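PDB 1WBA: albumin-1 from Psophocarpus tetragonolobus, which serves as a 2S seed storage protein and belongs to the leguminous Kunitz-type protease inhibitor family. Local coordinates for residues K131-P136 against C141-I146; N75-I80 against C135-P140. All blocks are in the same frame, centred on the assembly; numbering follows the deposited sequence.

In the fold
Both interactions involve strand 130-136 and meet at Cys135, with their centres about 9 Å apart on the same side of the chain's centre. Interaction 1 is the larger and lies deeper: it zips that strand to its hairpin partner 142-148 with backbone bonds, buried leucine and isoleucine contacts and a disulfide, while polar side chains and waters line its more open edge. Interaction 2 is a small, mainly polar contact nearer the surface, where one arginine beside the start of strand 78-82 reaches the backbone at the end of strand 130-136. The first therefore pairs neighbouring strands, whereas the second ties the end of strand 130-136, where the turn begins, to a part of the chain distant in sequence.

Interaction 1 (K131-P136 against C141-I146); sequences KLLFCP and CKNIGI
Cys135 and Cys141 bridge the hairpin just below its connecting loop with a disulfide, SG to SG 2.0 Å; at a chi3 of 108° the two CB-SG bonds stand roughly at right angles about the S-S bond. Beside it, Phe134 and Lys142 form an antiparallel hydrogen-bonded pair, Phe134 N to Lys142 O 2.9 Å and Lys142 N to Phe134 O 2.8 Å. Leu133 and Asn143, a non-hydrogen-bonded pair, use the opposite face. Each has CG beside its backbone N, anti to the carbonyl carbon, and the side chains lie side by side, pointing the same way, with Leu133 CD2 3.8 Å from Asn143 OD1. Farther on, the strands part: Ile144 N makes only a weak 3.2 Å bond to Leu132 O, and a water accepts from the same N-H. Ile144 suits this spot because its branched chain is apolar and long: with chi1 at -65° and the arm extended, CD1 comes to 3.7 Å from Leu132 CB. Asn143 suits the more open, solvent-facing edge, since its OD1 accepts from a second water at 3.0 Å. Lys131, extended beyond CG, brings NZ near that oxygen and gives the same water a weak bond, which links the two residues. In the beta-trefoil fold of this family, strand 116-122 flanks 130-136 through backbone bonds such as Leu133 with Thr119, and Phe118 meets the Phe134 ring edge-to-face. Strand 154-159 borders 142-148 on its other edge, and Lys142 makes a cation-pi contact with Tyr160 just past it.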
loop_
_atom_site.group_PDB
_atom_site.type_symbol
_atom_site.label_atom_id
_atom_site.label_comp_id
_atom_site.label_asym_id
_atom_site.label_seq_id
_atom_site.Cartn_x
_atom_site.Cartn_y
_atom_site.Cartn_z
ATOM N N LYS A 131 5.320 -6.310 5.698
ATOM C CA LYS A 131 5.184 -4.871 5.895
ATOM C C LYS A 131 5.495 -4.264 4.543
ATOM O O LYS A 131 6.155 -4.894 3.709
ATOM C CB LYS A 131 6.142 -4.340 6.961
ATOM C CG LYS A 131 7.588 -4.459 6.616
ATOM C CD LYS A 131 8.416 -3.825 7.686
ATOM C CE LYS A 131 9.866 -4.130 7.464
ATOM N NZ LYS A 131 10.718 -3.361 8.404
ATOM N N LEU A 132 4.984 -3.058 4.317
ATOM C CA LEU A 132 5.179 -2.334 3.054
ATOM C C LEU A 132 6.137 -1.169 3.274
ATOM O O LEU A 132 6.103 -0.527 4.318
ATOM C CB LEU A 132 3.828 -1.821 2.535
ATOM C CG LEU A 132 2.739 -2.864 2.256
ATOM C CD1 LEU A 132 1.455 -2.171 1.800
ATOM C CD2 LEU A 132 3.200 -3.849 1.206
ATOM N N LEU A 133 7.018 -0.927 2.315
ATOM C CA LEU A 133 7.953 0.171 2.432
ATOM C C LEU A 133 7.817 1.007 1.172
ATOM O O LEU A 133 7.251 0.557 0.177
ATOM C CB LEU A 133 9.397 -0.343 2.560
ATOM C CG LEU A 133 9.727 -1.239 3.776
ATOM C CD1 LEU A 133 9.819 -2.670 3.364
ATOM C CD2 LEU A 133 10.987 -0.807 4.430
ATOM N N PHE A 134 8.250 2.251 1.248
ATOM C CA PHE A 134 8.237 3.110 0.080
ATOM C C PHE A 134 9.681 3.518 -0.131
ATOM O O PHE A 134 10.351 4.012 0.779
ATOM C CB PHE A 134 7.347 4.346 0.249
ATOM C CG PHE A 134 7.392 5.256 -0.933
ATOM C CD1 PHE A 134 6.780 4.891 -2.122
ATOM C CD2 PHE A 134 8.081 6.463 -0.874
ATOM C CE1 PHE A 134 6.860 5.715 -3.249
ATOM C CE2 PHE A 134 8.165 7.290 -2.000
ATOM C CZ PHE A 134 7.556 6.913 -3.185
ATOM N N CYS A 135 10.153 3.308 -1.345
ATOM C CA CYS A 135 11.531 3.608 -1.682
ATOM C C CYS A 135 11.567 4.679 -2.741
ATOM O O CYS A 135 11.376 4.408 -3.918
ATOM C CB CYS A 135 12.226 2.338 -2.195
ATOM S SG CYS A 135 12.257 0.962 -0.985
ATOM N N PRO A 136 11.770 5.934 -2.326
ATOM C CA PRO A 136 11.823 7.031 -3.291
ATOM C C PRO A 136 13.066 6.880 -4.135
ATOM O O PRO A 136 14.031 6.224 -3.719
ATOM C CB PRO A 136 11.887 8.273 -2.411
ATOM C CG PRO A 136 12.467 7.785 -1.132
ATOM C CD PRO A 136 11.847 6.437 -0.944
ATOM N N CYS A 141 14.792 3.741 1.879
ATOM C CA CYS A 141 13.387 3.383 2.000
ATOM C C CYS A 141 12.792 3.759 3.351
ATOM O O CYS A 141 13.489 3.756 4.379
ATOM C CB CYS A 141 13.220 1.883 1.755
ATOM S SG CYS A 141 13.883 1.345 0.154
ATOM N N LYS A 142 11.491 4.029 3.352
ATOM C CA LYS A 142 10.777 4.415 4.554
ATOM C C LYS A 142 9.661 3.433 4.828
ATOM O O LYS A 142 9.123 2.802 3.905
ATOM C CB LYS A 142 10.189 5.807 4.368
ATOM C CG LYS A 142 11.221 6.816 3.950
ATOM C CD LYS A 142 10.649 8.187 3.701
ATOM C CE LYS A 142 11.793 9.157 3.485
ATOM N NZ LYS A 142 11.332 10.544 3.290
ATOM N N ASN A 143 9.288 3.329 6.094
ATOM C CA ASN A 143 8.217 2.432 6.493
ATOM C C ASN A 143 6.869 3.054 6.231
ATOM O O ASN A 143 6.737 4.284 6.166
ATOM C CB ASN A 143 8.293 2.156 7.983
ATOM C CG ASN A 143 9.483 1.337 8.351
ATOM O OD1 ASN A 143 9.701 0.253 7.806
ATOM N ND2 ASN A 143 10.271 1.844 9.279
ATOM N N ILE A 144 5.873 2.197 6.065
ATOM C CA ILE A 144 4.509 2.664 5.888
ATOM C C ILE A 144 3.768 2.275 7.163
ATOM O O ILE A 144 3.717 1.096 7.523
ATOM C CB ILE A 144 3.842 2.064 4.630
ATOM C CG1 ILE A 144 4.588 2.567 3.378
ATOM C CG2 ILE A 144 2.344 2.457 4.576
ATOM C CD1 ILE A 144 4.198 1.882 2.093
ATOM N N GLY A 145 3.243 3.275 7.862
ATOM C CA GLY A 145 2.527 3.019 9.093
ATOM C C GLY A 145 1.199 3.751 9.112
ATOM O O GLY A 145 0.773 4.323 8.109
ATOM N N ILE A 146 0.572 3.769 10.277
ATOM C CA ILE A 146 -0.718 4.406 10.468
ATOM C C ILE A 146 -0.595 5.654 11.332
ATOM O O ILE A 146 0.227 5.708 12.243
ATOM C CB ILE A 146 -1.686 3.425 11.190
ATOM C CG1 ILE A 146 -2.008 2.244 10.285
ATOM C CG2 ILE A 146 -2.971 4.132 11.625
ATOM C CD1 ILE A 146 -2.767 2.628 9.068
HETATM O O HOH W 1 12.013 -0.645 9.502
HETATM O O HOH W 2 3.546 -1.587 6.166
HETATM O O HOH W 3 6.774 -0.503 6.893
#

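Interaction 2 (N75-I80 against C135-P140); sequences NMRLKI and CPVGSP
Arg77 reaches across to the backbone of Cys135, its NH2 donating a hydrogen bond to Cys135 O of 3.0 Å. The bond is bent, 135° at the hydrogen, and the oxygen stands 33° out of the guanidinium plane, so the carbonyl is met obliquely. A long side chain is needed here, since the nearest CA atoms, those of Arg77 and Cys135, are 8.1 Å apart. The chain first runs extended and then bends at chi3 (77°), which carries the guanidinium up to the end of strand 130-136. The tight part of the contact is this corner, where Arg77 NH1 also comes within 3.6 Å of Cys135 CB. Toward solvent the fit relaxes: Val137 CG2 stays 4.1 Å from Arg77 NH2, the two side chains crossing at about a right angle. A water accepts from Arg77 NH1 and lies unusually close to Pro136 O, so that second leg is doubtful. Beyond lies a type II turn from Pro136 to Ser139, with Gly138 at the third position, where positive phi suits a residue without a side chain; its closing bond, Ser139 N to Pro136 O, is weak. Arg77 NE makes a salt bridge with Glu62, and the Arg77 side chain also touches Ala117. A leucine in place of Arg77 would probably leave Glu62 without its charged mate and Cys135 O without this donor. The contact is thus a charge-assisted hydrogen bond to a neutral carbonyl, with the salt bridge to Glu62 holding another part of the guanidinium.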
loop_
_atom_site.group_PDB
_atom_site.type_symbol
_atom_site.label_atom_id
_atom_site.label_comp_id
_atom_site.label_asym_id
_atom_site.label_seq_id
_atom_site.Cartn_x
_atom_site.Cartn_y
_atom_site.Cartn_z
ATOM N N ASN A 75 11.634 -7.056 -1.399
ATOM C CA ASN A 75 12.527 -5.985 -1.844
ATOM C C ASN A 75 12.509 -5.647 -3.333
ATOM O O ASN A 75 13.335 -4.868 -3.801
ATOM C CB ASN A 75 13.958 -6.250 -1.378
ATOM C CG ASN A 75 14.037 -6.446 0.103
ATOM O OD1 ASN A 75 14.350 -7.529 0.589
ATOM N ND2 ASN A 75 13.672 -5.429 0.838
ATOM N N MET A 76 11.566 -6.230 -4.064
ATOM C CA MET A 76 11.391 -5.992 -5.492
ATOM C C MET A 76 10.510 -4.750 -5.638
ATOM O O MET A 76 9.536 -4.617 -4.891
ATOM C CB MET A 76 10.680 -7.205 -6.096
ATOM C CG MET A 76 10.094 -7.014 -7.519
ATOM S SD MET A 76 9.301 -8.474 -8.146
ATOM C CE MET A 76 10.653 -9.476 -8.511
ATOM N N ARG A 77 10.894 -3.818 -6.512
ATOM C CA ARG A 77 10.112 -2.601 -6.717
ATOM C C ARG A 77 8.773 -2.896 -7.368
ATOM O O ARG A 77 8.718 -3.554 -8.418
ATOM C CB ARG A 77 10.907 -1.565 -7.515
ATOM C CG ARG A 77 12.198 -1.156 -6.810
ATOM C CD ARG A 77 12.984 -0.146 -7.632
ATOM N NE ARG A 77 12.431 1.208 -7.573
ATOM C CZ ARG A 77 12.661 2.045 -6.572
ATOM N NH1 ARG A 77 13.412 1.654 -5.558
ATOM N NH2 ARG A 77 12.223 3.293 -6.618
ATOM N N LEU A 78 7.706 -2.357 -6.769
ATOM C CA LEU A 78 6.338 -2.601 -7.208
ATOM C C LEU A 78 5.498 -1.382 -7.458
ATOM O O LEU A 78 5.742 -0.308 -6.903
ATOM C CB LEU A 78 5.589 -3.380 -6.123
ATOM C CG LEU A 78 6.321 -4.546 -5.477
ATOM C CD1 LEU A 78 5.568 -4.935 -4.227
ATOM C CD2 LEU A 78 6.449 -5.708 -6.469
ATOM N N LYS A 79 4.440 -1.614 -8.221
ATOM C CA LYS A 79 3.425 -0.627 -8.521
ATOM C C LYS A 79 2.173 -1.299 -7.953
ATOM O O LYS A 79 1.972 -2.508 -8.144
ATOM C CB LYS A 79 3.293 -0.418 -10.030
ATOM C CG LYS A 79 2.140 0.501 -10.419
ATOM C CD LYS A 79 2.305 1.057 -11.835
ATOM C CE LYS A 79 3.272 2.262 -11.868
ATOM N NZ LYS A 79 4.694 1.966 -11.466
ATOM N N ILE A 80 1.374 -0.549 -7.193
ATOM C CA ILE A 80 0.160 -1.092 -6.591
ATOM C C ILE A 80 -1.017 -0.270 -7.059
ATOM O O ILE A 80 -0.948 0.948 -7.072
ATOM C CB ILE A 80 0.245 -1.072 -5.039
ATOM C CG1 ILE A 80 1.410 -1.960 -4.572
ATOM C CG2 ILE A 80 -1.052 -1.582 -4.424
ATOM C CD1 ILE A 80 1.653 -1.977 -3.074
ATOM N N CYS A 135 10.153 3.308 -1.345
ATOM C CA CYS A 135 11.531 3.608 -1.682
ATOM C C CYS A 135 11.567 4.679 -2.741
ATOM O O CYS A 135 11.376 4.408 -3.918
ATOM C CB CYS A 135 12.226 2.338 -2.195
ATOM S SG CYS A 135 12.257 0.962 -0.985
ATOM N N PRO A 136 11.770 5.934 -2.326
ATOM C CA PRO A 136 11.823 7.031 -3.291
ATOM C C PRO A 136 13.066 6.880 -4.135
ATOM O O PRO A 136 14.031 6.224 -3.719
ATOM C CB PRO A 136 11.887 8.273 -2.411
ATOM C CG PRO A 136 12.467 7.785 -1.132
ATOM C CD PRO A 136 11.847 6.437 -0.944
ATOM N N VAL A 137 13.036 7.448 -5.337
ATOM C CA VAL A 137 14.190 7.370 -6.217
ATOM C C VAL A 137 15.355 8.144 -5.607
ATOM O O VAL A 137 15.196 9.290 -5.173
ATOM C CB VAL A 137 13.876 7.897 -7.622
ATOM C CG1 VAL A 137 15.140 7.899 -8.466
ATOM C CG2 VAL A 137 12.841 7.017 -8.273
ATOM N N GLY A 138 16.495 7.462 -5.510
ATOM C CA GLY A 138 17.710 8.048 -4.958
ATOM C C GLY A 138 17.689 8.369 -3.471
ATOM O O GLY A 138 18.404 9.266 -3.015
ATOM N N SER A 139 16.938 7.594 -2.699
ATOM C CA SER A 139 16.831 7.840 -1.274
ATOM C C SER A 139 16.558 6.519 -0.535
ATOM O O SER A 139 16.106 5.539 -1.140
ATOM C CB SER A 139 15.702 8.853 -1.039
ATOM O OG SER A 139 15.576 9.236 0.319
ATOM N N PRO A 140 16.931 6.449 0.760
ATOM C CA PRO A 140 16.689 5.217 1.519
ATOM C C PRO A 140 15.179 4.985 1.644
ATOM O O PRO A 140 14.387 5.921 1.563
ATOM C CB PRO A 140 17.313 5.517 2.887
ATOM C CG PRO A 140 18.368 6.541 2.577
ATOM C CD PRO A 140 17.667 7.432 1.575
HETATM O O HOH W 4 15.006 3.927 -4.095
#